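Local coordinates for ABC transporter periplasmic peptide-binding protein (Pseudoalteromonas, PDB 4QFN) that probably captures dipeptides in the periplasm and delivers them to an ABC transporter, and holds glycyl-glutamate in this crystal, at residues A[304-309]-A[364-369]; A[382-387]-A[432-437]. All blocks are in the same frame, centred on the assembly; numbering follows the deposited sequence.

Both contacts draw together parts of the chain that lie well apart in sequence, and they follow one another in series without nesting or crossing. From the N terminus, contact 1 comes first: it closes a loop of 54 residues by bringing the end of helix 356-365 back to the start of helix 307-315, at the surface, its centre about 33 Å from the centre of the chain. Contact 2 then joins the loop between strand 372-378 and helix 389-401 to the end of strand 428-434, beside the bound dipeptide and near the middle of the protein. Strand 372-378 links the two regions: it packs against Val309 and pairs in parallel with strand 428-434.

Contact 1 (A[304-309]-A[364-369]); sequences FDNLKV and TEAGYE
The first turn of helix 307-315 lies against the end of helix 356-365 and the turn that follows it, with the CA atoms of Lys308 and Ala366 5.5 Å apart. Ala366 points its methyl group into this junction, where CB meets Lys308 CB at 3.9 Å and Val309 CG2 at 3.8 Å. The same Val309 methyl also reaches Tyr368, approaching the ring obliquely at CE2 (4.0 Å). The apolar patch continues into strand 372-378, where Phe372 touches Val309 and makes an edge-to-face contact with the Tyr368 ring. The outer margin is polar. Lys308 bends at chi2 (-90°) and then runs out straight, while Glu365 extends fully beyond CG, and the two side chains meet at their charged ends in a salt bridge, Lys308 NZ to Glu365 OE1 at 2.7 Å. The ammonium group comes from above the carboxylate plane, 49° out of it. An alanine in place of Lys308 would keep the CB contact with Ala366 but is likely to leave the Glu365 carboxylate without its charged mate on this side. Asn306 projects toward the other segment, with CG anti to the backbone N (chi1 -178°), and its ND2 stays 3.9 Å from Ala366 O without bonding it. Its OD1 accepts from Lys308 N at 2.9 Å, the capping bond that holds the Asn306 side chain at the N-terminal end of the helix. Across the contact, Gly367 takes a positive phi, a backbone shape that would press a CB against the preceding carbonyl oxygen. The contact thus sets the N-cap of one helix, at Asn306, beside the Schellman motif that terminates another, at Gly367.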
loop_
_atom_site.group_PDB
_atom_site.type_symbol
_atom_site.label_atom_id
_atom_site.label_comp_id
_atom_site.label_asym_id
_atom_site.label_seq_id
_atom_site.Cartn_x
_atom_site.Cartn_y
_atom_site.Cartn_z
ATOM N N PHE A 304 -10.851 -15.106 -19.741
ATOM C CA PHE A 304 -10.513 -13.725 -19.412
ATOM C C PHE A 304 -9.285 -13.223 -20.168
ATOM O O PHE A 304 -8.975 -12.032 -20.127
ATOM C CB PHE A 304 -10.385 -13.594 -17.893
ATOM C CG PHE A 304 -11.541 -14.221 -17.170
ATOM C CD1 PHE A 304 -12.803 -13.641 -17.234
ATOM C CD2 PHE A 304 -11.397 -15.426 -16.512
ATOM C CE1 PHE A 304 -13.886 -14.236 -16.615
ATOM C CE2 PHE A 304 -12.472 -16.033 -15.887
ATOM C CZ PHE A 304 -13.720 -15.437 -15.939
ATOM N N ASP A 305 -8.606 -14.127 -20.879
ATOM C CA ASP A 305 -7.482 -13.743 -21.729
ATOM C C ASP A 305 -8.014 -13.175 -23.037
ATOM O O ASP A 305 -7.265 -12.619 -23.833
ATOM C CB ASP A 305 -6.574 -14.939 -22.031
ATOM C CG ASP A 305 -7.305 -16.058 -22.784
ATOM O OD1 ASP A 305 -8.513 -16.243 -22.554
ATOM O OD2 ASP A 305 -6.678 -16.754 -23.606
ATOM N N ASN A 306 -9.312 -13.339 -23.263
ATOM C CA ASN A 306 -9.948 -12.828 -24.474
ATOM C C ASN A 306 -10.426 -11.415 -24.211
ATOM O O ASN A 306 -11.284 -11.201 -23.355
ATOM C CB ASN A 306 -11.137 -13.710 -24.870
ATOM C CG ASN A 306 -11.807 -13.259 -26.150
ATOM O OD1 ASN A 306 -11.560 -12.159 -26.645
ATOM N ND2 ASN A 306 -12.655 -14.120 -26.701
ATOM N N LEU A 307 -9.854 -10.457 -24.928
ATOM C CA LEU A 307 -10.219 -9.057 -24.779
ATOM C C LEU A 307 -11.729 -8.804 -24.980
ATOM O O LEU A 307 -12.320 -7.984 -24.271
ATOM C CB LEU A 307 -9.383 -8.184 -25.722
ATOM C CG LEU A 307 -9.794 -6.712 -25.786
ATOM C CD1 LEU A 307 -9.554 -6.012 -24.461
ATOM C CD2 LEU A 307 -9.038 -6.017 -26.898
ATOM N N LYS A 308 -12.363 -9.517 -25.913
ATOM C CA LYS A 308 -13.796 -9.300 -26.168
ATOM C C LYS A 308 -14.613 -9.636 -24.935
ATOM O O LYS A 308 -15.621 -8.991 -24.639
ATOM C CB LYS A 308 -14.300 -10.123 -27.356
ATOM C CG LYS A 308 -13.773 -9.672 -28.705
ATOM C CD LYS A 308 -14.657 -8.630 -29.359
ATOM C CE LYS A 308 -14.061 -8.233 -30.707
ATOM N NZ LYS A 308 -14.806 -7.143 -31.405
ATOM N N VAL A 309 -14.172 -10.659 -24.223
ATOM C CA VAL A 309 -14.825 -11.060 -22.996
ATOM C C VAL A 309 -14.687 -9.949 -21.959
ATOM O O VAL A 309 -15.663 -9.573 -21.316
ATOM C CB VAL A 309 -14.221 -12.370 -22.462
ATOM C CG1 VAL A 309 -14.684 -12.649 -21.048
ATOM C CG2 VAL A 309 -14.570 -13.531 -23.397
ATOM N N THR A 364 -21.534 -12.607 -26.971
ATOM C CA THR A 364 -21.868 -13.540 -28.037
ATOM C C THR A 364 -20.758 -13.630 -29.079
ATOM O O THR A 364 -20.303 -14.723 -29.425
ATOM C CB THR A 364 -23.147 -13.127 -28.758
ATOM O OG1 THR A 364 -24.236 -13.060 -27.822
ATOM C CG2 THR A 364 -23.460 -14.142 -29.840
ATOM N N GLU A 365 -20.355 -12.474 -29.594
ATOM C CA GLU A 365 -19.256 -12.382 -30.539
ATOM C C GLU A 365 -17.980 -13.000 -29.958
ATOM O O GLU A 365 -17.103 -13.452 -30.692
ATOM C CB GLU A 365 -19.025 -10.915 -30.897
ATOM C CG GLU A 365 -17.738 -10.637 -31.650
ATOM C CD GLU A 365 -17.493 -9.147 -31.855
ATOM O OE1 GLU A 365 -16.548 -8.795 -32.600
ATOM O OE2 GLU A 365 -18.241 -8.334 -31.265
ATOM N N ALA A 366 -17.883 -13.019 -28.630
ATOM C CA ALA A 366 -16.753 -13.639 -27.957
ATOM C C ALA A 366 -16.929 -15.149 -27.947
ATOM O O ALA A 366 -15.976 -15.897 -27.701
ATOM C CB ALA A 366 -16.611 -13.105 -26.536
ATOM N N GLY A 367 -18.157 -15.585 -28.215
ATOM C CA GLY A 367 -18.465 -16.994 -28.351
ATOM C C GLY A 367 -19.214 -17.537 -27.155
ATOM O O GLY A 367 -19.175 -18.738 -26.892
ATOM N N TYR A 368 -19.913 -16.660 -26.439
ATOM C CA TYR A 368 -20.486 -17.021 -25.149
ATOM C C TYR A 368 -21.912 -16.528 -24.968
ATOM O O TYR A 368 -22.265 -16.003 -23.910
ATOM C CB TYR A 368 -19.609 -16.473 -24.021
ATOM C CG TYR A 368 -18.270 -17.161 -23.917
ATOM C CD1 TYR A 368 -18.160 -18.397 -23.297
ATOM C CD2 TYR A 368 -17.112 -16.578 -24.438
ATOM C CE1 TYR A 368 -16.938 -19.039 -23.190
ATOM C CE2 TYR A 368 -15.881 -17.219 -24.334
ATOM C CZ TYR A 368 -15.807 -18.449 -23.708
ATOM O OH TYR A 368 -14.610 -19.111 -23.585
ATOM N N GLU A 369 -22.742 -16.701 -25.989
ATOM C CA GLU A 369 -24.108 -16.224 -25.862
ATOM C C GLU A 369 -24.912 -17.056 -24.866
ATOM O O GLU A 369 -26.035 -16.703 -24.527
ATOM C CB GLU A 369 -24.817 -16.099 -27.221
ATOM C CG GLU A 369 -24.792 -17.333 -28.096
ATOM C CD GLU A 369 -25.754 -17.214 -29.273
ATOM O OE1 GLU A 369 -26.899 -16.770 -29.055
ATOM O OE2 GLU A 369 -25.366 -17.548 -30.415
#

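Contact 2 (A[382-387]-A[432-437]); sequences SRIYNP and GWAADT. With GLY (glycine), chain C; GLU (glutamic acid), chain D.
This contact forms one wall of the dipeptide site, where the type I turn Arg383-Asn386 faces the end of strand 428-434 and both segments hold the bound glycine and glutamic acid. Between the two segments themselves the main contact is made by the Tyr385 ring, which lies flat over the strand backbone: Gly432 CA sits over one face, 3.7 Å from the ring centroid, in a CH-pi contact, and Trp433 N lies over the same face. The absence of a side chain at Gly432 lets the ring come this close to the backbone. Arg383 CB packs on the opposite face, so the phenol is held between turn and strand, with its hydroxyl directed at the ligand. Tyr385 OH donates to the terminal oxygen OXT of the bound glutamic acid at 2.5 Å, and Arg383, bent at chi2 and chi3, meets that carboxylate edge-on. Its NE donates to OXT, and its NH2 to O at 2.9 Å with an N-H...O angle of 166°. Arg383 NH1 turns instead to Glu36, in a salt bridge, and to Ser382 O. In this family 5 solute-binding protein the strand serves the other end of the ligand, as if the peptide were an added strand: Ala434 N donates to the glycine O at 2.8 Å, and Ala434 O accepts from the glycine N. Asp436 OD1 takes a further bond from that amino group at 2.7 Å, a pairing that probably favours a charged N terminus. The glycine CA lies over one face of the Trp433 indole, offset toward its rim and 3.5 Å from Trp433 CH2, while OE1 of the glutamic acid reaches the indole edge.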
loop_
_atom_site.group_PDB
_atom_site.type_symbol
_atom_site.label_atom_id
_atom_site.label_comp_id
_atom_site.label_asym_id
_atom_site.label_seq_id
_atom_site.Cartn_x
_atom_site.Cartn_y
_atom_site.Cartn_z
ATOM N N SER A 382 -13.090 -3.359 4.788
ATOM C CA SER A 382 -13.197 -2.063 4.167
ATOM C C SER A 382 -11.807 -1.523 3.826
ATOM O O SER A 382 -10.874 -1.685 4.606
ATOM C CB SER A 382 -13.945 -1.113 5.096
ATOM O OG SER A 382 -14.048 0.168 4.510
ATOM N N ARG A 383 -11.673 -0.927 2.637
ATOM C CA ARG A 383 -10.450 -0.230 2.225
ATOM C C ARG A 383 -10.848 1.170 1.736
ATOM O O ARG A 383 -11.998 1.381 1.346
ATOM C CB ARG A 383 -9.732 -0.967 1.074
ATOM C CG ARG A 383 -9.685 -2.490 1.156
ATOM C CD ARG A 383 -9.054 -2.981 2.458
ATOM N NE ARG A 383 -7.656 -2.587 2.607
ATOM C CZ ARG A 383 -7.115 -2.141 3.743
ATOM N NH1 ARG A 383 -7.859 -2.016 4.849
ATOM N NH2 ARG A 383 -5.820 -1.827 3.778
ATOM N N ILE A 384 -9.902 2.106 1.725
ATOM C CA ILE A 384 -10.164 3.457 1.226
ATOM C C ILE A 384 -10.790 3.413 -0.159
ATOM O O ILE A 384 -11.734 4.134 -0.443
ATOM C CB ILE A 384 -8.870 4.275 1.097
ATOM C CG1 ILE A 384 -8.174 4.418 2.451
ATOM C CG2 ILE A 384 -9.176 5.631 0.491
ATOM C CD1 ILE A 384 -6.767 4.982 2.341
ATOM N N TYR A 385 -10.255 2.563 -1.023
ATOM C CA TYR A 385 -10.721 2.496 -2.403
ATOM C C TYR A 385 -11.950 1.602 -2.639
ATOM O O TYR A 385 -12.487 1.586 -3.739
ATOM C CB TYR A 385 -9.581 2.056 -3.316
ATOM C CG TYR A 385 -8.913 0.806 -2.836
ATOM C CD1 TYR A 385 -9.493 -0.444 -3.066
ATOM C CD2 TYR A 385 -7.714 0.864 -2.128
ATOM C CE1 TYR A 385 -8.880 -1.602 -2.623
ATOM C CE2 TYR A 385 -7.105 -0.290 -1.672
ATOM C CZ TYR A 385 -7.696 -1.521 -1.929
ATOM O OH TYR A 385 -7.110 -2.671 -1.477
ATOM N N ASN A 386 -12.387 0.867 -1.620
ATOM C CA ASN A 386 -13.590 0.028 -1.715
ATOM C C ASN A 386 -14.113 -0.298 -0.314
ATOM O O ASN A 386 -13.622 -1.221 0.339
ATOM C CB ASN A 386 -13.306 -1.271 -2.485
ATOM C CG ASN A 386 -14.586 -2.025 -2.874
ATOM O OD1 ASN A 386 -15.628 -1.880 -2.244
ATOM N ND2 ASN A 386 -14.496 -2.837 -3.910
ATOM N N PRO A 387 -15.098 0.480 0.165
ATOM C CA PRO A 387 -15.614 0.292 1.530
ATOM C C PRO A 387 -16.389 -1.011 1.741
ATOM O O PRO A 387 -16.666 -1.372 2.875
ATOM C CB PRO A 387 -16.537 1.506 1.741
ATOM C CG PRO A 387 -16.768 2.074 0.400
ATOM C CD PRO A 387 -15.577 1.728 -0.447
ATOM N N GLY A 432 -7.475 -3.033 -5.352
ATOM C CA GLY A 432 -7.097 -1.662 -5.606
ATOM C C GLY A 432 -5.784 -1.295 -4.966
ATOM O O GLY A 432 -5.032 -2.161 -4.539
ATOM N N TRP A 433 -5.504 -0.002 -4.902
ATOM C CA TRP A 433 -4.218 0.440 -4.423
ATOM C C TRP A 433 -4.368 1.821 -3.816
ATOM O O TRP A 433 -4.975 2.710 -4.411
ATOM C CB TRP A 433 -3.227 0.447 -5.578
ATOM C CG TRP A 433 -1.797 0.669 -5.195
ATOM C CD1 TRP A 433 -1.088 1.841 -5.294
ATOM C CD2 TRP A 433 -0.885 -0.310 -4.690
ATOM N NE1 TRP A 433 0.206 1.646 -4.875
ATOM C CE2 TRP A 433 0.356 0.340 -4.492
ATOM C CE3 TRP A 433 -0.996 -1.666 -4.371
ATOM C CZ2 TRP A 433 1.477 -0.326 -3.995
ATOM C CZ3 TRP A 433 0.123 -2.331 -3.881
ATOM C CH2 TRP A 433 1.346 -1.658 -3.701
ATOM N N ALA A 434 -3.836 1.983 -2.614
ATOM C CA ALA A 434 -3.730 3.291 -1.988
ATOM C C ALA A 434 -2.278 3.695 -2.141
ATOM O O ALA A 434 -1.375 2.995 -1.676
ATOM C CB ALA A 434 -4.107 3.223 -0.513
ATOM N N ALA A 435 -2.051 4.826 -2.792
ATOM C CA ALA A 435 -0.696 5.200 -3.188
ATOM C C ALA A 435 0.172 5.475 -1.974
ATOM O O ALA A 435 -0.301 6.015 -0.979
ATOM C CB ALA A 435 -0.731 6.398 -4.100
ATOM N N ASP A 436 1.437 5.079 -2.065
ATOM C CA ASP A 436 2.398 5.292 -0.992
ATOM C C ASP A 436 3.133 6.629 -1.185
ATOM O O ASP A 436 3.737 7.149 -0.256
ATOM C CB ASP A 436 3.405 4.138 -0.966
ATOM C CG ASP A 436 2.744 2.770 -1.188
ATOM O OD1 ASP A 436 2.050 2.277 -0.268
ATOM O OD2 ASP A 436 2.923 2.186 -2.282
ATOM N N THR A 437 3.086 7.169 -2.402
ATOM C CA THR A 437 3.715 8.453 -2.723
ATOM C C THR A 437 2.845 9.142 -3.752
ATOM O O THR A 437 1.942 8.512 -4.309
ATOM C CB THR A 437 5.121 8.284 -3.360
ATOM O OG1 THR A 437 4.986 7.854 -4.720
ATOM C CG2 THR A 437 5.955 7.279 -2.596
HETATM N N GLY C . -0.149 0.798 -0.517
HETATM C CA GLY C . -0.444 -0.573 -0.891
HETATM C C GLY C . -1.922 -0.932 -0.832
HETATM O O GLY C . -2.790 -0.067 -0.983
HETATM N N GLU D . -2.211 -2.216 -0.619
HETATM C CA GLU D . -3.584 -2.714 -0.652
HETATM C C GLU D . -4.383 -2.338 0.588
HETATM O O GLU D . -3.843 -2.136 1.675
HETATM C CB GLU D . -3.616 -4.232 -0.858
HETATM C CG GLU D . -2.967 -4.689 -2.151
HETATM C CD GLU D . -1.510 -5.120 -1.969
HETATM O OE1 GLU D . -0.959 -5.767 -2.892
HETATM O OE2 GLU D . -0.920 -4.832 -0.898
HETATM O OXT GLU D . -5.607 -2.235 0.519
#